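PDB 3H41: NLP/P60 family protein from Bacillus cereus ATCC 10987, which probably acts as a cysteine peptidase that hydrolyses gamma-D-glutamyl-L-lysine bonds in murein peptides, releasing L-Ala-gamma-D-Glu dipeptides during cell wall degradation. Local coordinates for residues D190-N194 / A271-G275; L140-Y144 / T209-G213. All coordinates share one frame; numbering follows the deposited sequence.

Interaction 1 of 2, residues D190-N194 / A271-G275; sequences DDLIN and AMYIG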
ATOM      1  N   ASP A 190      -7.329   3.777 -18.167  1.00 16.08           N
ATOM      2  CA  ASP A 190      -8.634   3.852 -17.500  1.00 18.05           C
ATOM      3  C   ASP A 190      -8.796   2.873 -16.324  1.00 13.38           C
ATOM      4  O   ASP A 190      -9.489   3.203 -15.336  1.00 16.70           O
ATOM      5  CB  ASP A 190      -9.793   3.648 -18.475  1.00 19.29           C
ATOM      6  CG  ASP A 190     -10.083   4.875 -19.329  1.00 27.20           C
ATOM      7  OD1 ASP A 190      -9.595   6.006 -19.032  1.00 25.51           O
ATOM      8  OD2 ASP A 190     -10.838   4.688 -20.321  1.00 23.93           O
ATOM      9  N   ASP A 191      -8.203   1.689 -16.429  1.00 14.63           N
ATOM     10  CA  ASP A 191      -8.227   0.701 -15.332  1.00 11.90           C
ATOM     11  C   ASP A 191      -7.585   1.282 -14.052  1.00 11.80           C
ATOM     12  O   ASP A 191      -8.101   1.109 -12.946  1.00 13.51           O
ATOM     13  CB  ASP A 191      -7.471  -0.568 -15.681  1.00 14.75           C
ATOM     14  CG  ASP A 191      -7.959  -1.249 -16.992  1.00 16.00           C
ATOM     15  OD1 ASP A 191      -9.052  -0.945 -17.466  1.00 15.49           O
ATOM     16  OD2 ASP A 191      -7.216  -2.094 -17.516  1.00 18.06           O
ATOM     17  N   LEU A 192      -6.438   1.933 -14.224  1.00 13.26           N
ATOM     18  CA  LEU A 192      -5.720   2.602 -13.133  1.00 13.60           C
ATOM     19  C   LEU A 192      -6.565   3.718 -12.513  1.00 14.66           C
ATOM     20  O   LEU A 192      -6.662   3.825 -11.299  1.00 14.31           O
ATOM     21  CB  LEU A 192      -4.407   3.189 -13.617  1.00 12.74           C
ATOM     22  CG  LEU A 192      -3.348   2.279 -14.276  1.00 10.58           C
ATOM     23  CD1 LEU A 192      -2.221   3.121 -14.770  1.00 16.99           C
ATOM     24  CD2 LEU A 192      -2.827   1.187 -13.347  1.00 15.85           C
ATOM     25  N   ILE A 193      -7.231   4.483 -13.369  1.00 14.73           N
ATOM     26  CA  ILE A 193      -8.020   5.599 -12.937  1.00 15.21           C
ATOM     27  C   ILE A 193      -9.219   5.085 -12.154  1.00 16.46           C
ATOM     28  O   ILE A 193      -9.523   5.579 -11.062  1.00 14.54           O
ATOM     29  CB  ILE A 193      -8.427   6.508 -14.149  1.00 17.16           C
ATOM     30  CG1 ILE A 193      -7.150   7.137 -14.735  1.00 18.15           C
ATOM     31  CG2 ILE A 193      -9.466   7.544 -13.713  1.00 16.27           C
ATOM     32  CD1 ILE A 193      -7.325   7.922 -16.031  1.00 16.71           C
ATOM     33  N   ASN A 194      -9.839   4.041 -12.688  1.00 15.46           N
ATOM     34  CA  ASN A 194     -11.005   3.476 -12.083  1.00 13.93           C
ATOM     35  C   ASN A 194     -10.644   2.897 -10.733  1.00 14.29           C
ATOM     36  O   ASN A 194     -11.415   3.039  -9.753  1.00 14.32           O
ATOM     37  CB  ASN A 194     -11.668   2.452 -13.034  1.00 16.76           C
ATOM     38  CG  ASN A 194     -12.517   3.144 -14.083  1.00 20.61           C
ATOM     39  OD1 ASN A 194     -13.092   4.208 -13.812  1.00 22.09           O
ATOM     40  ND2 ASN A 194     -12.536   2.604 -15.291  1.00 22.32           N
ATOM     41  N   ALA A 271       0.976  12.707  -8.004  1.00 12.73           N
ATOM     42  CA  ALA A 271      -0.426  12.529  -8.364  1.00 14.55           C
ATOM     43  C   ALA A 271      -0.500  11.775  -9.705  1.00 12.88           C
ATOM     44  O   ALA A 271       0.489  11.629 -10.386  1.00 12.59           O
ATOM     45  CB  ALA A 271      -1.113  13.904  -8.439  1.00 14.48           C
HETATM   46  N   MSE A 272      -1.650  11.226 -10.058  1.00 12.65           N
HETATM   47  CA  MSE A 272      -1.804  10.597 -11.375  1.00 10.39           C
HETATM   48  C   MSE A 272      -2.723  11.420 -12.233  1.00 10.26           C
HETATM   49  O   MSE A 272      -3.832  11.760 -11.811  1.00 14.12           O
HETATM   50  CB  MSE A 272      -2.413   9.170 -11.234  1.00 10.29           C
HETATM   51  CG  MSE A 272      -2.452   8.421 -12.528  1.00  9.73           C
HETATM   52 SE   MSE A 272      -2.972   6.555 -12.300  0.75 10.72          SE
HETATM   53  CE  MSE A 272      -4.656   6.862 -11.519  1.00 13.50           C
ATOM     54  N   TYR A 273      -2.262  11.711 -13.447  1.00 12.34           N
ATOM     55  CA  TYR A 273      -3.036  12.435 -14.442  1.00 14.52           C
ATOM     56  C   TYR A 273      -4.217  11.595 -14.894  1.00 13.86           C
ATOM     57  O   TYR A 273      -4.052  10.403 -15.190  1.00 14.62           O
ATOM     58  CB  TYR A 273      -2.155  12.808 -15.641  1.00 14.56           C
ATOM     59  CG  TYR A 273      -2.827  13.807 -16.565  1.00 15.34           C
ATOM     60  CD1 TYR A 273      -3.284  15.025 -16.084  1.00 26.99           C
ATOM     61  CD2 TYR A 273      -2.992  13.537 -17.925  1.00 20.50           C
ATOM     62  CE1 TYR A 273      -3.902  15.938 -16.920  1.00 23.03           C
ATOM     63  CE2 TYR A 273      -3.625  14.451 -18.768  1.00 16.54           C
ATOM     64  CZ  TYR A 273      -4.061  15.642 -18.265  1.00 23.17           C
ATOM     65  OH  TYR A 273      -4.690  16.541 -19.093  1.00 23.20           O
ATOM     66  N   ILE A 274      -5.397  12.194 -14.946  1.00 13.23           N
ATOM     67  CA  ILE A 274      -6.615  11.440 -15.349  1.00 17.09           C
ATOM     68  C   ILE A 274      -7.257  12.022 -16.609  1.00 18.44           C
ATOM     69  O   ILE A 274      -8.374  11.634 -16.990  1.00 16.96           O
ATOM     70  CB  ILE A 274      -7.644  11.290 -14.173  1.00 15.40           C
ATOM     71  CG1 ILE A 274      -8.390  12.597 -13.859  1.00 17.69           C
ATOM     72  CG2 ILE A 274      -6.936  10.757 -12.906  1.00 15.64           C
ATOM     73  CD1 ILE A 274      -9.663  12.427 -12.949  1.00 16.53           C
ATOM     74  N   GLY A 275      -6.522  12.916 -17.276  1.00 20.11           N
ATOM     75  CA  GLY A 275      -7.011  13.593 -18.494  1.00 19.80           C
ATOM     76  C   GLY A 275      -7.878  14.809 -18.240  1.00 21.12           C
ATOM     77  O   GLY A 275      -8.299  15.072 -17.103  1.00 19.45           O
TER
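M272, present as selenomethionine, reaches from the strand to the helix and ends against the backbone of L192, its CE lying 3.6 Å from L192 O. It meets L192 again through its selenium, with M272 SE 3.9 Å from L192 CB. Its chain runs straight out from the strand, CG anti to the backbone N, and then bends at chi3 (59°), which turns the terminal methyl onto the helix; CE also comes within 3.9 Å of I193 CA. I193 carries the contact further along the strand: its CD1 meets I274, 3.7 Å from CA and 3.9 Å from CB, while I193 CG1 and I274 CG2 approach to 4.1 Å. No hydrogen bond joins the segments; side chain meets side chain through apolar atoms. Helix 189-197 here packs on the antiparallel sheet of the NlpC/P60 domain, a papain-like cysteine peptidase fold: the local axes are 9.4 Å apart and their directions differ by 117°, so the helix lies across strand 267-275. The side chain of M272 is about 7 Å from that of H281, an inferred active-site residue. Further out, L192 also packs on I223 and Y224 of helix 218-225, and M272 on L255 and I280 of the flanking strands. In the first turn of the helix, D190 OD1 forms a salt bridge with K252 NZ, and I193 also touches K252.

Interaction 2 of 2, residues L140-Y144 / T209-G213; sequences LEVSY and TSGFG
S143 OG is held by two backbone groups. It accepts a nearly straight hydrogen bond from G211 N (2.9 Å, 174° at the hydrogen) and donates one to Y144 O at 2.6 Å. With its proton directed to that carbonyl, the hydroxyl acts as acceptor for the amide across the contact. An OG anti to the backbone N (chi1 172°) brings it to both partners, and it also lies against S210, 3.4 Å from CB. G211 belongs to a type I beta turn from S210 to G213, closed by G213 N to S210 O at 3.0 Å. Inside it S210 OG accepts from F212 N at 3.1 Å, an ST turn that ties the serine side chain to the backbone two residues on. The turn carries F212 to E141. E141 O meets the ring at its edge, close to the ring plane and 3.5 Å from CZ, while the extended E141 side chain brings CD to 3.7 Å from F212 CE1, with the carboxylate inclined 62° to the ring. E141 OE2 is further engaged by T126 OG1 and W40 NE1, and W40 also meets the F212 ring. The contact thus joins strand 139-143, an outermost strand of the second SH3-like domain's sheet, to the turn between strands 209-210 and 213-214 of the NlpC/P60 domain, with strand 60-65 touching S143 and S210 alongside.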
ATOM      1  N   LEU A 140     -11.465 -11.342   9.241  1.00 12.33           N
ATOM      2  CA  LEU A 140     -10.436 -10.297   9.111  1.00 10.92           C
ATOM      3  C   LEU A 140     -10.815  -9.353   7.985  1.00 12.42           C
ATOM      4  O   LEU A 140     -11.096  -9.781   6.852  1.00 13.81           O
ATOM      5  CB  LEU A 140      -9.071 -10.922   8.804  1.00 15.16           C
ATOM      6  CG  LEU A 140      -7.892  -9.968   8.694  1.00 16.07           C
ATOM      7  CD1 LEU A 140      -7.702  -9.246  10.065  1.00 22.33           C
ATOM      8  CD2 LEU A 140      -6.623 -10.737   8.323  1.00 15.63           C
ATOM      9  N   GLU A 141     -10.819  -8.057   8.289  1.00 10.35           N
ATOM     10  CA  GLU A 141     -10.970  -7.067   7.220  1.00 10.25           C
ATOM     11  C   GLU A 141      -9.599  -6.847   6.546  1.00 11.72           C
ATOM     12  O   GLU A 141      -8.650  -6.378   7.189  1.00 13.09           O
ATOM     13  CB  GLU A 141     -11.512  -5.756   7.770  1.00 12.00           C
ATOM     14  CG  GLU A 141     -11.772  -4.734   6.654  1.00  9.80           C
ATOM     15  CD  GLU A 141     -12.352  -3.405   7.164  1.00 16.46           C
ATOM     16  OE1 GLU A 141     -12.525  -3.230   8.380  1.00 12.21           O
ATOM     17  OE2 GLU A 141     -12.667  -2.530   6.340  1.00 12.39           O
ATOM     18  N   VAL A 142      -9.516  -7.117   5.242  1.00 10.95           N
ATOM     19  CA  VAL A 142      -8.253  -7.023   4.525  1.00 10.95           C
ATOM     20  C   VAL A 142      -8.303  -5.900   3.479  1.00 10.95           C
ATOM     21  O   VAL A 142      -9.384  -5.536   2.957  1.00 11.39           O
ATOM     22  CB  VAL A 142      -7.863  -8.346   3.866  1.00 12.14           C
ATOM     23  CG1 VAL A 142      -7.510  -9.381   4.966  1.00 14.71           C
ATOM     24  CG2 VAL A 142      -8.973  -8.891   2.965  1.00 12.89           C
ATOM     25  N   SER A 143      -7.117  -5.396   3.138  1.00 10.48           N
ATOM     26  CA  SER A 143      -6.979  -4.334   2.155  1.00 10.33           C
ATOM     27  C   SER A 143      -6.963  -4.779   0.689  1.00 12.23           C
ATOM     28  O   SER A 143      -6.432  -5.815   0.352  1.00 14.02           O
ATOM     29  CB  SER A 143      -5.639  -3.623   2.421  1.00 12.24           C
ATOM     30  OG  SER A 143      -5.316  -2.685   1.401  1.00 12.48           O
ATOM     31  N   TYR A 144      -7.509  -3.937  -0.178  1.00 10.74           N
ATOM     32  CA  TYR A 144      -7.164  -3.898  -1.584  1.00 10.58           C
ATOM     33  C   TYR A 144      -5.683  -4.237  -1.713  1.00  9.46           C
ATOM     34  O   TYR A 144      -4.832  -3.754  -0.956  1.00 10.63           O
ATOM     35  CB  TYR A 144      -7.407  -2.478  -2.147  1.00 12.23           C
ATOM     36  CG  TYR A 144      -7.145  -2.411  -3.621  1.00 13.00           C
ATOM     37  CD1 TYR A 144      -8.056  -2.945  -4.519  1.00 14.95           C
ATOM     38  CD2 TYR A 144      -5.952  -1.893  -4.126  1.00 10.52           C
ATOM     39  CE1 TYR A 144      -7.813  -2.916  -5.890  1.00 12.45           C
ATOM     40  CE2 TYR A 144      -5.688  -1.878  -5.512  1.00 10.86           C
ATOM     41  CZ  TYR A 144      -6.640  -2.411  -6.387  1.00 13.84           C
ATOM     42  OH  TYR A 144      -6.456  -2.463  -7.772  1.00  8.97           O
ATOM     43  N   THR A 209      -0.283   2.655   2.994  1.00  9.95           N
ATOM     44  CA  THR A 209      -0.010   1.832   1.849  1.00  9.62           C
ATOM     45  C   THR A 209      -1.096   0.746   1.764  1.00 11.73           C
ATOM     46  O   THR A 209      -0.830  -0.405   1.416  1.00  9.88           O
ATOM     47  CB  THR A 209       1.400   1.207   1.950  1.00 10.94           C
ATOM     48  OG1 THR A 209       2.304   2.170   2.552  1.00 11.16           O
ATOM     49  CG2 THR A 209       1.875   0.788   0.549  1.00 11.02           C
ATOM     50  N   SER A 210      -2.321   1.136   2.092  1.00 11.38           N
ATOM     51  CA  SER A 210      -3.448   0.191   2.100  1.00  9.72           C
ATOM     52  C   SER A 210      -4.802   0.928   1.969  1.00 12.32           C
ATOM     53  O   SER A 210      -4.886   2.164   2.095  1.00  9.84           O
ATOM     54  CB  SER A 210      -3.402  -0.631   3.375  1.00 11.24           C
ATOM     55  OG  SER A 210      -4.108   0.045   4.381  1.00 12.18           O
ATOM     56  N   GLY A 211      -5.866   0.162   1.746  1.00 12.40           N
ATOM     57  CA  GLY A 211      -7.221   0.726   1.705  1.00 11.25           C
ATOM     58  C   GLY A 211      -7.771   1.278   3.002  1.00 11.26           C
ATOM     59  O   GLY A 211      -8.879   1.828   3.027  1.00 14.09           O
ATOM     60  N   PHE A 212      -6.981   1.186   4.077  1.00 10.12           N
ATOM     61  CA  PHE A 212      -7.309   1.859   5.340  1.00 11.46           C
ATOM     62  C   PHE A 212      -6.783   3.298   5.386  1.00 11.54           C
ATOM     63  O   PHE A 212      -7.044   4.020   6.347  1.00 10.57           O
ATOM     64  CB  PHE A 212      -6.753   1.088   6.529  1.00  9.83           C
ATOM     65  CG  PHE A 212      -7.313  -0.307   6.681  1.00  9.08           C
ATOM     66  CD1 PHE A 212      -8.511  -0.525   7.353  1.00 12.39           C
ATOM     67  CD2 PHE A 212      -6.617  -1.387   6.199  1.00  8.43           C
ATOM     68  CE1 PHE A 212      -9.032  -1.813   7.501  1.00 14.94           C
ATOM     69  CE2 PHE A 212      -7.112  -2.692   6.374  1.00 12.96           C
ATOM     70  CZ  PHE A 212      -8.323  -2.897   7.010  1.00 15.81           C
ATOM     71  N   GLY A 213      -6.035   3.699   4.363  1.00  7.59           N
ATOM     72  CA  GLY A 213      -5.517   5.065   4.238  1.00  8.64           C
ATOM     73  C   GLY A 213      -4.207   5.078   3.456  1.00  9.14           C
ATOM     74  O   GLY A 213      -3.332   4.217   3.694  1.00 12.35           O
TER

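Both contacts are buried, but the centre of interaction 2 is about 8 Å from the chain centre and that of interaction 1 about 17 Å, so interaction 1 lies farther out. Interaction 1 stays within the NlpC/P60 domain, pairing helix with sheet through apolar side chains and a selenomethionine methyl on a backbone carbonyl, without hydrogen bonds. Interaction 2 bridges two domains: a serine hydroxyl and backbone amide supply a directional bond, while separately a phenylalanine ring meets a glutamate. The centres of interactions 1 and 2 are about 20 Å apart, their nearest atoms about 6 Å. Helix 218-225 touches L192 of interaction 1, and T209 and Y144, which flank the touching residues of interaction 2.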